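DNA alpha-glucosyltransferase (Enterobacteria phage T4, PDB 1XV5) is a phage glycosyltransferase of the GT-B clan, built round two parallel beta-sheets and carrying uridine-5'-diphosphate in the model. Local coordinates at residues V112-H117 with L126-T131; F358-E363 with R368-R373; K300-S305 with K324-N329; P177-V182 with L313-T318. All blocks are in the same frame, centred on the assembly; numbering follows the deposited sequence.

Two sheet domains and their junction are each sampled by a contact. Following the chain from the N terminus, contact 1 comes first and closes a short loop within the first parallel sheet domain, between strand 109-114 and helix 128-134. Contact 4 opens just after the last strand of that sheet and closes 131 residues later on helix 308-316 of the second domain. Contact 3 crosses it: 300-305 lies inside that long loop, 324-329 beyond it. Contact 2 follows in series, joining helices 354-365 and 368-386. Three touches link them: His117 packs on Tyr301 (contacts 1 and 3), Ser305 on Pro177 (3 and 4), and Tyr371 on Thr318 (2 and 4).

Contact 1 of 4, residues V112-H117 with L126-T131; sequences VYQHDH and LGLEET. With EDO (1,2-ethanediol), chain D.
Val112 and Thr131 each turn a methyl group into the space between strand and helix: CG2 of Val112 lies beside its own backbone N (CG1 holds the anti position, chi1 178°), whereas CG2 of Thr131 is anti to N. The two CG2 methyls meet at 3.5 Å, with the short side chains slanting past each other. The torsion of Thr131 that supplies this methyl also sends its hydroxyl back along the helix, where OG1 donates to Gly127 O at 2.6 Å. That hydroxyl arrives 31° out of the carbonyl plane, and Thr131 N reaches the same oxygen from the opposite face at 3.1 Å. Two donors thus grip the carbonyl of Gly127, the N-cap residue of helix 128-134, and Thr131 OG1 has a further partner in Tyr97 OH. Two residues further along the strand, the Gln114 side chain bends at its second torsion and crosses that of Leu128 at about a right angle, its end near the methyls; Leu151 and Trp155 of helix 146-155 also touch Leu128. Beyond the strand Asp116 OD2 accepts a hydrogen bond of 2.9 Å from O1 of a 1,2-ethanediol, probably a crystallisation additive. Since Val112 pairs through its backbone with Val137 and Phe139 of the next parallel strand, this buried packing belongs to a beta-alpha-beta crossover, the repeating unit of the Rossmann-like sheets of GT-B proteins.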
loop_
_atom_site.group_PDB
_atom_site.type_symbol
_atom_site.label_atom_id
_atom_site.label_comp_id
_atom_site.label_asym_id
_atom_site.label_seq_id
_atom_site.Cartn_x
_atom_site.Cartn_y
_atom_site.Cartn_z
ATOM N N VAL A 112 -9.035 -7.260 13.117
ATOM C CA VAL A 112 -8.382 -7.859 11.966
ATOM C C VAL A 112 -8.573 -7.030 10.707
ATOM O O VAL A 112 -9.698 -6.720 10.316
ATOM C CB VAL A 112 -8.909 -9.278 11.701
ATOM C CG1 VAL A 112 -8.243 -9.850 10.460
ATOM C CG2 VAL A 112 -8.633 -10.165 12.910
ATOM N N TYR A 113 -7.457 -6.666 10.086
ATOM C CA TYR A 113 -7.474 -5.890 8.853
ATOM C C TYR A 113 -7.039 -6.786 7.702
ATOM O O TYR A 113 -5.978 -7.415 7.768
ATOM C CB TYR A 113 -6.488 -4.720 8.930
ATOM C CG TYR A 113 -6.951 -3.491 9.682
ATOM C CD1 TYR A 113 -7.566 -2.430 9.011
ATOM C CD2 TYR A 113 -6.719 -3.358 11.051
ATOM C CE1 TYR A 113 -7.926 -1.260 9.687
ATOM C CE2 TYR A 113 -7.075 -2.198 11.736
ATOM C CZ TYR A 113 -7.674 -1.152 11.049
ATOM O OH TYR A 113 -7.992 0.007 11.714
ATOM N N GLN A 114 -7.856 -6.858 6.657
ATOM C CA GLN A 114 -7.486 -7.638 5.488
ATOM C C GLN A 114 -6.962 -6.608 4.500
ATOM O O GLN A 114 -7.730 -5.831 3.934
ATOM C CB GLN A 114 -8.682 -8.371 4.885
ATOM C CG GLN A 114 -8.290 -9.130 3.632
ATOM C CD GLN A 114 -7.045 -9.969 3.854
ATOM O OE1 GLN A 114 -7.058 -10.928 4.631
ATOM N NE2 GLN A 114 -5.959 -9.604 3.187
ATOM N N HIS A 115 -5.648 -6.613 4.305
ATOM C CA HIS A 115 -4.985 -5.650 3.435
ATOM C C HIS A 115 -4.809 -6.053 1.981
ATOM O O HIS A 115 -4.400 -5.230 1.157
ATOM C CB HIS A 115 -3.620 -5.314 4.032
ATOM C CG HIS A 115 -3.701 -4.590 5.338
ATOM N ND1 HIS A 115 -4.084 -3.268 5.431
ATOM C CD2 HIS A 115 -3.483 -5.009 6.606
ATOM C CE1 HIS A 115 -4.101 -2.907 6.701
ATOM N NE2 HIS A 115 -3.741 -3.946 7.436
ATOM N N ASP A 116 -5.117 -7.303 1.657
ATOM C CA ASP A 116 -4.949 -7.771 0.287
ATOM C C ASP A 116 -6.237 -7.780 -0.533
ATOM O O ASP A 116 -7.332 -7.617 0.008
ATOM C CB ASP A 116 -4.277 -9.144 0.302
ATOM C CG ASP A 116 -2.836 -9.068 0.790
ATOM O OD1 ASP A 116 -2.272 -10.112 1.182
ATOM O OD2 ASP A 116 -2.262 -7.953 0.775
ATOM N N HIS A 117 -6.097 -7.967 -1.843
ATOM C CA HIS A 117 -7.241 -7.925 -2.747
ATOM C C HIS A 117 -7.716 -9.238 -3.371
ATOM O O HIS A 117 -8.770 -9.757 -3.012
ATOM C CB HIS A 117 -6.942 -6.923 -3.864
ATOM C CG HIS A 117 -6.504 -5.580 -3.365
ATOM N ND1 HIS A 117 -7.366 -4.699 -2.746
ATOM C CD2 HIS A 117 -5.290 -4.981 -3.367
ATOM C CE1 HIS A 117 -6.698 -3.615 -2.389
ATOM N NE2 HIS A 117 -5.436 -3.762 -2.753
ATOM N N LEU A 126 -2.384 -18.712 5.884
ATOM C CA LEU A 126 -2.672 -19.862 6.729
ATOM C C LEU A 126 -3.259 -19.323 8.026
ATOM O O LEU A 126 -2.739 -18.362 8.594
ATOM C CB LEU A 126 -1.400 -20.658 7.037
ATOM C CG LEU A 126 -0.787 -21.506 5.918
ATOM C CD1 LEU A 126 0.471 -22.191 6.432
ATOM C CD2 LEU A 126 -1.794 -22.540 5.442
ATOM N N GLY A 127 -4.350 -19.931 8.481
ATOM C CA GLY A 127 -4.974 -19.496 9.716
ATOM C C GLY A 127 -5.792 -18.220 9.621
ATOM O O GLY A 127 -6.118 -17.618 10.643
ATOM N N LEU A 128 -6.130 -17.798 8.408
ATOM C CA LEU A 128 -6.924 -16.583 8.247
ATOM C C LEU A 128 -8.341 -16.792 8.778
ATOM O O LEU A 128 -8.922 -15.897 9.393
ATOM C CB LEU A 128 -6.986 -16.168 6.775
ATOM C CG LEU A 128 -7.739 -14.859 6.505
ATOM C CD1 LEU A 128 -7.128 -13.734 7.331
ATOM C CD2 LEU A 128 -7.677 -14.530 5.023
ATOM N N GLU A 129 -8.893 -17.980 8.542
ATOM C CA GLU A 129 -10.239 -18.290 9.008
ATOM C C GLU A 129 -10.316 -18.207 10.526
ATOM O O GLU A 129 -11.240 -17.609 11.075
ATOM C CB GLU A 129 -10.670 -19.689 8.549
ATOM C CG GLU A 129 -12.078 -20.058 9.004
ATOM C CD GLU A 129 -12.532 -21.431 8.531
ATOM O OE1 GLU A 129 -13.696 -21.790 8.807
ATOM O OE2 GLU A 129 -11.736 -22.148 7.888
ATOM N N GLU A 130 -9.342 -18.810 11.202
ATOM C CA GLU A 130 -9.308 -18.800 12.658
ATOM C C GLU A 130 -9.133 -17.381 13.179
ATOM O O GLU A 130 -9.661 -17.018 14.228
ATOM C CB GLU A 130 -8.171 -19.687 13.175
ATOM C CG GLU A 130 -8.412 -21.176 12.970
ATOM C CD GLU A 130 -7.901 -21.694 11.640
ATOM O OE1 GLU A 130 -7.886 -20.931 10.652
ATOM O OE2 GLU A 130 -7.522 -22.881 11.582
ATOM N N THR A 131 -8.385 -16.582 12.430
ATOM C CA THR A 131 -8.138 -15.200 12.805
ATOM C C THR A 131 -9.442 -14.415 12.713
ATOM O O THR A 131 -9.782 -13.636 13.609
ATOM C CB THR A 131 -7.093 -14.563 11.868
ATOM O OG1 THR A 131 -5.886 -15.335 11.910
ATOM C CG2 THR A 131 -6.794 -13.130 12.294
HETATM C C1 EDO D . 1.319 -7.428 -0.160
HETATM O O1 EDO D . 0.592 -8.279 0.745
HETATM C C2 EDO D . 1.687 -6.090 0.494
HETATM O O2 EDO D . 0.522 -5.302 0.787
#

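Contact 2 of 4, residues F358-E363 with R368-R373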
loop_
_atom_site.group_PDB
_atom_site.type_symbol
_atom_site.label_atom_id
_atom_site.label_comp_id
_atom_site.label_asym_id
_atom_site.label_seq_id
_atom_site.Cartn_x
_atom_site.Cartn_y
_atom_site.Cartn_z
ATOM N N PHE A 358 -0.017 13.059 -22.328
ATOM C CA PHE A 358 1.293 13.677 -22.472
ATOM C C PHE A 358 1.186 15.177 -22.738
ATOM O O PHE A 358 2.049 15.946 -22.328
ATOM C CB PHE A 358 2.092 13.002 -23.586
ATOM C CG PHE A 358 3.501 13.501 -23.689
ATOM C CD1 PHE A 358 4.322 13.522 -22.562
ATOM C CD2 PHE A 358 4.006 13.968 -24.899
ATOM C CE1 PHE A 358 5.623 14.001 -22.636
ATOM C CE2 PHE A 358 5.309 14.449 -24.988
ATOM C CZ PHE A 358 6.119 14.466 -23.853
ATOM N N GLU A 359 0.122 15.595 -23.418
ATOM C CA GLU A 359 -0.062 17.016 -23.699
ATOM C C GLU A 359 -0.211 17.797 -22.399
ATOM O O GLU A 359 0.307 18.903 -22.267
ATOM C CB GLU A 359 -1.285 17.231 -24.593
ATOM C CG GLU A 359 -1.074 16.735 -26.018
ATOM C CD GLU A 359 0.053 17.471 -26.729
ATOM O OE1 GLU A 359 0.544 16.965 -27.759
ATOM O OE2 GLU A 359 0.444 18.563 -26.263
ATOM N N ARG A 360 -0.906 17.209 -21.431
ATOM C CA ARG A 360 -1.100 17.865 -20.144
ATOM C C ARG A 360 0.240 17.928 -19.411
ATOM O O ARG A 360 0.567 18.929 -18.772
ATOM C CB ARG A 360 -2.137 17.097 -19.318
ATOM C CG ARG A 360 -2.469 17.723 -17.960
ATOM C CD ARG A 360 -2.931 19.177 -18.078
ATOM N NE ARG A 360 -3.463 19.669 -16.808
ATOM C CZ ARG A 360 -3.789 20.934 -16.561
ATOM N NH1 ARG A 360 -3.638 21.862 -17.497
ATOM N NH2 ARG A 360 -4.271 21.272 -15.371
ATOM N N ILE A 361 1.019 16.857 -19.517
ATOM C CA ILE A 361 2.328 16.799 -18.884
ATOM C C ILE A 361 3.228 17.892 -19.462
ATOM O O ILE A 361 3.936 18.581 -18.730
ATOM C CB ILE A 361 2.975 15.412 -19.102
ATOM C CG1 ILE A 361 2.219 14.368 -18.277
ATOM C CG2 ILE A 361 4.451 15.448 -18.726
ATOM C CD1 ILE A 361 2.674 12.931 -18.521
ATOM N N LYS A 362 3.199 18.055 -20.780
ATOM C CA LYS A 362 4.014 19.084 -21.406
ATOM C C LYS A 362 3.554 20.472 -20.964
ATOM O O LYS A 362 4.366 21.385 -20.811
ATOM C CB LYS A 362 3.951 18.961 -22.931
ATOM C CG LYS A 362 4.677 17.735 -23.474
ATOM C CD LYS A 362 4.802 17.771 -24.995
ATOM C CE LYS A 362 3.447 17.693 -25.678
ATOM N NZ LYS A 362 3.585 17.825 -27.156
ATOM N N GLU A 363 2.249 20.627 -20.756
ATOM C CA GLU A 363 1.709 21.909 -20.324
ATOM C C GLU A 363 2.245 22.289 -18.944
ATOM O O GLU A 363 2.720 23.405 -18.741
ATOM C CB GLU A 363 0.177 21.854 -20.305
ATOM C CG GLU A 363 -0.487 23.083 -19.704
ATOM C CD GLU A 363 -1.990 23.082 -19.896
ATOM O OE1 GLU A 363 -2.601 21.994 -19.809
ATOM O OE2 GLU A 363 -2.563 24.172 -20.126
ATOM N N ARG A 368 6.082 26.756 -14.580
ATOM C CA ARG A 368 6.327 26.493 -13.164
ATOM C C ARG A 368 5.194 26.953 -12.248
ATOM O O ARG A 368 4.902 26.297 -11.248
ATOM C CB ARG A 368 7.639 27.158 -12.727
ATOM C CG ARG A 368 8.862 26.725 -13.529
ATOM C CD ARG A 368 9.496 25.436 -13.009
ATOM N NE ARG A 368 10.538 24.955 -13.917
ATOM C CZ ARG A 368 11.415 23.994 -13.632
ATOM N NH1 ARG A 368 11.400 23.392 -12.449
ATOM N NH2 ARG A 368 12.307 23.626 -14.543
ATOM N N ALA A 369 4.559 28.074 -12.576
ATOM C CA ALA A 369 3.467 28.586 -11.748
ATOM C C ALA A 369 2.269 27.642 -11.792
ATOM O O ALA A 369 1.657 27.355 -10.761
ATOM C CB ALA A 369 3.056 29.981 -12.211
ATOM N N LEU A 370 1.936 27.171 -12.990
ATOM C CA LEU A 370 0.831 26.243 -13.177
ATOM C C LEU A 370 1.171 24.948 -12.442
ATOM O O LEU A 370 0.346 24.394 -11.711
ATOM C CB LEU A 370 0.633 25.955 -14.669
ATOM C CG LEU A 370 -0.402 24.899 -15.066
ATOM C CD1 LEU A 370 -1.776 25.287 -14.537
ATOM C CD2 LEU A 370 -0.426 24.760 -16.586
ATOM N N TYR A 371 2.398 24.479 -12.647
ATOM C CA TYR A 371 2.882 23.256 -12.014
ATOM C C TYR A 371 2.632 23.339 -10.512
ATOM O O TYR A 371 2.073 22.418 -9.906
ATOM C CB TYR A 371 4.387 23.097 -12.269
ATOM C CG TYR A 371 4.983 21.807 -11.734
ATOM C CD1 TYR A 371 5.131 20.689 -12.555
ATOM C CD2 TYR A 371 5.375 21.699 -10.401
ATOM C CE1 TYR A 371 5.652 19.487 -12.059
ATOM C CE2 TYR A 371 5.894 20.507 -9.893
ATOM C CZ TYR A 371 6.031 19.406 -10.726
ATOM O OH TYR A 371 6.543 18.230 -10.226
ATOM N N ASP A 372 3.048 24.454 -9.916
ATOM C CA ASP A 372 2.884 24.663 -8.480
ATOM C C ASP A 372 1.419 24.646 -8.064
ATOM O O ASP A 372 1.055 24.004 -7.075
ATOM C CB ASP A 372 3.537 25.985 -8.064
ATOM C CG ASP A 372 4.685 25.785 -7.088
ATOM O OD1 ASP A 372 5.480 26.730 -6.910
ATOM O OD2 ASP A 372 4.789 24.691 -6.491
ATOM N N ARG A 373 0.572 25.350 -8.810
ATOM C CA ARG A 373 -0.847 25.374 -8.478
ATOM C C ARG A 373 -1.426 23.969 -8.527
ATOM O O ARG A 373 -2.174 23.567 -7.640
ATOM C CB ARG A 373 -1.634 26.268 -9.445
ATOM C CG ARG A 373 -1.356 27.757 -9.295
ATOM C CD ARG A 373 -2.439 28.588 -9.981
ATOM N NE ARG A 373 -2.442 28.425 -11.435
ATOM C CZ ARG A 373 -1.583 29.021 -12.258
ATOM N NH1 ARG A 373 -0.645 29.825 -11.775
ATOM N NH2 ARG A 373 -1.663 28.813 -13.566
#
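Leu370 reaches across to Glu363 where two consecutive helices, 354-365 and 368-386, pack beside the tight turn that joins them, on the surface of the second sheet domain of this GT-B fold. The later helix begins with Arg368, which turns from its neighbour and gives NH1 to the backbone oxygen of Ile195. At the same end, the backbone N atoms of Ala369 and Leu370 make weak hydrogen bonds to Asp367 OD2. Leu370 then carries the contact: with CG anti to its backbone N (chi1 175°), it sends CD2 against the aliphatic part of Glu363, 3.5 Å from CG, the two side chains crossing at about a right angle. The same methyl stands obliquely to the guanidinium of Arg360, 4.4 Å from NH1. Tyr371, the next residue, faces the protein interior, where its OH is hydrogen-bonded to Gly289 O. A turn on from Ala369, Arg373 folds its guanidinium back so that one face covers Leu370 CA. Across from Leu370, Arg360 and Glu363 form a salt bridge within their own helix: NH1 of Arg360 meets OE1 of Glu363 in the guanidinium plane but well above that of the carboxylate, at a modelled 2.5 Å, unusually short and therefore doubtful.

Contact 3 of 4, residues K300-S305 with K324-N329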
loop_
_atom_site.group_PDB
_atom_site.type_symbol
_atom_site.label_atom_id
_atom_site.label_comp_id
_atom_site.label_asym_id
_atom_site.label_seq_id
_atom_site.Cartn_x
_atom_site.Cartn_y
_atom_site.Cartn_z
ATOM N N LYS A 300 -14.281 -4.256 -8.609
ATOM C CA LYS A 300 -14.737 -4.960 -7.409
ATOM C C LYS A 300 -13.864 -4.728 -6.178
ATOM O O LYS A 300 -14.354 -4.777 -5.050
ATOM C CB LYS A 300 -14.811 -6.463 -7.682
ATOM C CG LYS A 300 -13.462 -7.071 -8.019
ATOM C CD LYS A 300 -13.587 -8.472 -8.600
ATOM C CE LYS A 300 -14.022 -9.481 -7.565
ATOM N NZ LYS A 300 -14.025 -10.850 -8.153
ATOM N N TYR A 301 -12.573 -4.487 -6.399
ATOM C CA TYR A 301 -11.629 -4.278 -5.305
ATOM C C TYR A 301 -11.510 -2.820 -4.876
ATOM O O TYR A 301 -10.844 -2.518 -3.887
ATOM C CB TYR A 301 -10.233 -4.762 -5.713
ATOM C CG TYR A 301 -10.180 -6.198 -6.169
ATOM C CD1 TYR A 301 -10.454 -7.241 -5.283
ATOM C CD2 TYR A 301 -9.875 -6.519 -7.494
ATOM C CE1 TYR A 301 -10.431 -8.571 -5.704
ATOM C CE2 TYR A 301 -9.850 -7.847 -7.926
ATOM C CZ TYR A 301 -10.132 -8.866 -7.026
ATOM O OH TYR A 301 -10.131 -10.179 -7.448
ATOM N N LEU A 302 -12.154 -1.923 -5.614
ATOM C CA LEU A 302 -12.049 -0.498 -5.322
ATOM C C LEU A 302 -13.280 0.155 -4.709
ATOM O O LEU A 302 -14.373 0.082 -5.267
ATOM C CB LEU A 302 -11.673 0.247 -6.609
ATOM C CG LEU A 302 -10.358 -0.206 -7.260
ATOM C CD1 LEU A 302 -10.223 0.404 -8.650
ATOM C CD2 LEU A 302 -9.179 0.200 -6.382
ATOM N N GLN A 303 -13.086 0.804 -3.563
ATOM C CA GLN A 303 -14.165 1.510 -2.882
ATOM C C GLN A 303 -13.684 2.932 -2.585
ATOM O O GLN A 303 -14.070 3.871 -3.283
ATOM C CB GLN A 303 -14.570 0.782 -1.588
ATOM C CG GLN A 303 -15.898 1.276 -1.004
ATOM C CD GLN A 303 -16.569 0.248 -0.104
ATOM O OE1 GLN A 303 -16.591 -0.943 -0.418
ATOM N NE2 GLN A 303 -17.143 0.707 1.006
ATOM N N ARG A 304 -12.829 3.091 -1.574
ATOM C CA ARG A 304 -12.284 4.408 -1.220
ATOM C C ARG A 304 -10.764 4.376 -1.087
ATOM O O ARG A 304 -10.126 5.415 -0.994
ATOM C CB ARG A 304 -12.830 4.899 0.133
ATOM C CG ARG A 304 -14.319 5.213 0.197
ATOM C CD ARG A 304 -14.687 5.704 1.604
ATOM N NE ARG A 304 -14.406 4.692 2.623
ATOM C CZ ARG A 304 -14.327 4.938 3.929
ATOM N NH1 ARG A 304 -14.063 3.951 4.778
ATOM N NH2 ARG A 304 -14.504 6.169 4.389
ATOM N N SER A 305 -10.180 3.186 -1.087
ATOM C CA SER A 305 -8.744 3.070 -0.881
ATOM C C SER A 305 -7.761 3.333 -2.015
ATOM O O SER A 305 -7.748 2.617 -3.019
ATOM C CB SER A 305 -8.422 1.688 -0.303
ATOM O OG SER A 305 -9.166 1.432 0.873
ATOM N N LYS A 324 -6.541 6.361 -14.959
ATOM C CA LYS A 324 -7.886 6.926 -15.058
ATOM C C LYS A 324 -9.020 6.084 -14.474
ATOM O O LYS A 324 -9.780 6.567 -13.629
ATOM C CB LYS A 324 -8.203 7.253 -16.521
ATOM C CG LYS A 324 -9.525 7.988 -16.720
ATOM C CD LYS A 324 -9.792 8.249 -18.198
ATOM C CE LYS A 324 -11.046 9.089 -18.389
ATOM N NZ LYS A 324 -11.374 9.297 -19.826
ATOM N N SER A 325 -9.147 4.835 -14.916
ATOM C CA SER A 325 -10.233 3.988 -14.430
ATOM C C SER A 325 -10.210 3.798 -12.919
ATOM O O SER A 325 -11.256 3.607 -12.306
ATOM C CB SER A 325 -10.221 2.620 -15.125
ATOM O OG SER A 325 -9.202 1.781 -14.613
ATOM N N THR A 326 -9.027 3.853 -12.315
ATOM C CA THR A 326 -8.937 3.700 -10.868
ATOM C C THR A 326 -9.569 4.925 -10.207
ATOM O O THR A 326 -10.300 4.808 -9.215
ATOM C CB THR A 326 -7.472 3.531 -10.418
ATOM O OG1 THR A 326 -6.984 2.264 -10.882
ATOM C CG2 THR A 326 -7.366 3.574 -8.904
ATOM N N GLY A 327 -9.308 6.100 -10.772
ATOM C CA GLY A 327 -9.893 7.312 -10.223
ATOM C C GLY A 327 -11.403 7.301 -10.403
ATOM O O GLY A 327 -12.144 7.803 -9.558
ATOM N N GLU A 328 -11.861 6.730 -11.513
ATOM C CA GLU A 328 -13.291 6.645 -11.794
ATOM C C GLU A 328 -13.990 5.648 -10.873
ATOM O O GLU A 328 -15.158 5.832 -10.519
ATOM C CB GLU A 328 -13.523 6.224 -13.251
ATOM C CG GLU A 328 -13.169 7.294 -14.273
ATOM C CD GLU A 328 -13.251 6.794 -15.705
ATOM O OE1 GLU A 328 -13.250 7.637 -16.625
ATOM O OE2 GLU A 328 -13.305 5.562 -15.911
ATOM N N ASN A 329 -13.266 4.602 -10.484
ATOM C CA ASN A 329 -13.810 3.543 -9.638
ATOM C C ASN A 329 -13.703 3.791 -8.136
ATOM O O ASN A 329 -14.297 3.058 -7.345
ATOM C CB ASN A 329 -13.124 2.210 -9.967
ATOM C CG ASN A 329 -13.403 1.737 -11.381
ATOM O OD1 ASN A 329 -12.659 0.921 -11.934
ATOM N ND2 ASN A 329 -14.482 2.232 -11.970
HETATM O O HOH W 1 -16.043 2.956 -5.384
#
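Leu302 and Asn329 pass each other at a slant, and what they bring together is carbon: CD1 of Leu302 lies 3.7 Å from CB of Asn329. The CB atom of Leu302 points at the helix, and its chi1 of -58°, with CG beside the backbone N, carries CD1 over the root of the asparagine. From there the methyl also reaches Thr326, one turn earlier: Leu302 CD1 lies 4.2 Å from Thr326 CA, with CG2 of the threonine almost as near. The hydroxyl OG1 of Thr326 is hydrogen-bonded to Ser295 O. Gln303 is turned the opposite way: its CB points from the helix, its OE1 takes the backbone N of Asp143, and the residue faces helix 324-329 through its carbonyl. Between that carbonyl and the one ending the helix sits a water, in donating geometry to Gln303 O at 3.0 Å and to Asn329 O at 2.6 Å, though it probably cannot serve every nearby acceptor at once. Backbone pairing of Gln303 with Lys331 continues the attachment just past the helix. The contact thus ties the loop after strand 288-293 to the helix that follows strand 319-323, which neighbours strand 288-293 in the second parallel sheet; the side chain of Leu302 is about 11 Å from the bound uridine-5'-diphosphate. Direct hydrogen bonds between the two segments are absent. Carbonyls face carbonyls here, Leu302 O lying 3.6 Å from Asn329 O, so a donor has to come from a third party, a role the water is placed to play.

Contact 4 of 4, residues P177-V182 with L313-T318; sequences PPMDIV and LGACGT
The backbones approach most closely where Ile181, in the first turn of helix 181-188, comes within 5.4 Å, CA to CA, of Ala315 near the end of helix 308-316. At this spacing the small side chain of Ala315 suffices: its CB meets both partners. Met179 reaches it with an outstretched chain, anti at chi1 and chi2 and turned only at the last bond (chi3 95°), which sets CE 3.7 Å from that CB. Ile181 brings its CG2 branch to 3.8 Å from the same carbon. Met179 also touches Tyr308, Leu311 and Glu312 of helix 308-316, while Ile181 touches Tyr379 of helix 368-386. Both helices have recognisable ends here. Asp180 is the N-cap of 181-188, its OD1 taking the N of Lys183; helix 308-316 closes in a Schellman motif, with Gly317 at positive phi and weak bonds from Thr318 N to Leu313 O and from Gly317 N to Gly314 O. The segment 177-182 follows the last strand of the first sheet, and the side chain of Met179 is about 6 Å from the bound uridine-5'-diphosphate. This is the interdomain junction beside the nucleotide cleft, as expected of a GT-B fold.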
loop_
_atom_site.group_PDB
_atom_site.type_symbol
_atom_site.label_atom_id
_atom_site.label_comp_id
_atom_site.label_asym_id
_atom_site.label_seq_id
_atom_site.Cartn_x
_atom_site.Cartn_y
_atom_site.Cartn_z
ATOM N N PRO A 177 -6.246 2.712 3.779
ATOM C CA PRO A 177 -4.921 2.639 4.413
ATOM C C PRO A 177 -4.384 4.076 4.489
ATOM O O PRO A 177 -3.953 4.640 3.480
ATOM C CB PRO A 177 -4.134 1.752 3.454
ATOM C CG PRO A 177 -4.722 2.099 2.117
ATOM C CD PRO A 177 -6.207 2.203 2.393
ATOM N N PRO A 178 -4.396 4.681 5.690
ATOM C CA PRO A 178 -3.935 6.055 5.901
ATOM C C PRO A 178 -2.443 6.291 6.038
ATOM O O PRO A 178 -1.681 5.406 6.413
ATOM C CB PRO A 178 -4.665 6.484 7.183
ATOM C CG PRO A 178 -5.511 5.260 7.604
ATOM C CD PRO A 178 -4.812 4.095 6.971
ATOM N N MET A 179 -2.047 7.524 5.745
ATOM C CA MET A 179 -0.662 7.946 5.863
ATOM C C MET A 179 -0.671 9.376 6.375
ATOM O O MET A 179 -1.596 10.131 6.081
ATOM C CB MET A 179 0.029 7.902 4.499
ATOM C CG MET A 179 1.473 8.349 4.529
ATOM S SD MET A 179 2.262 8.138 2.926
ATOM C CE MET A 179 2.037 9.783 2.222
ATOM N N ASP A 180 0.336 9.743 7.164
ATOM C CA ASP A 180 0.419 11.110 7.647
ATOM C C ASP A 180 1.006 11.867 6.460
ATOM O O ASP A 180 2.227 11.961 6.300
ATOM C CB ASP A 180 1.361 11.226 8.846
ATOM C CG ASP A 180 1.338 12.611 9.466
ATOM O OD1 ASP A 180 1.020 13.579 8.742
ATOM O OD2 ASP A 180 1.648 12.736 10.672
ATOM N N ILE A 181 0.121 12.382 5.616
ATOM C CA ILE A 181 0.513 13.112 4.419
ATOM C C ILE A 181 1.200 14.439 4.742
ATOM O O ILE A 181 2.104 14.875 4.026
ATOM C CB ILE A 181 -0.731 13.329 3.532
ATOM C CG1 ILE A 181 -1.144 11.980 2.932
ATOM C CG2 ILE A 181 -0.448 14.364 2.450
ATOM C CD1 ILE A 181 -2.500 11.968 2.258
ATOM N N VAL A 182 0.773 15.069 5.829
ATOM C CA VAL A 182 1.353 16.334 6.258
ATOM C C VAL A 182 2.826 16.128 6.615
ATOM O O VAL A 182 3.690 16.911 6.223
ATOM C CB VAL A 182 0.613 16.883 7.499
ATOM C CG1 VAL A 182 1.257 18.181 7.962
ATOM C CG2 VAL A 182 -0.856 17.098 7.172
ATOM N N LEU A 313 3.061 10.159 -3.853
ATOM C CA LEU A 313 3.301 11.087 -4.957
ATOM C C LEU A 313 2.797 12.491 -4.630
ATOM O O LEU A 313 3.513 13.481 -4.802
ATOM C CB LEU A 313 2.630 10.590 -6.243
ATOM C CG LEU A 313 3.120 9.234 -6.757
ATOM C CD1 LEU A 313 2.593 9.005 -8.167
ATOM C CD2 LEU A 313 4.645 9.198 -6.750
ATOM N N GLY A 314 1.563 12.579 -4.153
ATOM C CA GLY A 314 1.019 13.882 -3.825
ATOM C C GLY A 314 1.689 14.504 -2.616
ATOM O O GLY A 314 1.920 15.710 -2.568
ATOM N N ALA A 315 2.025 13.671 -1.640
ATOM C CA ALA A 315 2.643 14.160 -0.417
ATOM C C ALA A 315 4.043 14.746 -0.565
ATOM O O ALA A 315 4.384 15.694 0.137
ATOM C CB ALA A 315 2.652 13.050 0.631
ATOM N N CYS A 316 4.856 14.204 -1.469
ATOM C CA CYS A 316 6.212 14.713 -1.619
ATOM C C CYS A 316 6.349 15.876 -2.603
ATOM O O CYS A 316 7.430 16.428 -2.765
ATOM C CB CYS A 316 7.180 13.581 -1.994
ATOM S SG CYS A 316 7.077 12.999 -3.688
ATOM N N GLY A 317 5.262 16.243 -3.271
ATOM C CA GLY A 317 5.346 17.385 -4.164
ATOM C C GLY A 317 5.605 17.202 -5.643
ATOM O O GLY A 317 6.030 18.150 -6.304
ATOM N N THR A 318 5.393 16.008 -6.176
ATOM C CA THR A 318 5.562 15.828 -7.615
ATOM C C THR A 318 4.137 15.876 -8.160
ATOM O O THR A 318 3.187 15.955 -7.385
ATOM C CB THR A 318 6.198 14.458 -7.976
ATOM O OG1 THR A 318 6.422 14.400 -9.392
ATOM C CG2 THR A 318 5.283 13.310 -7.574
#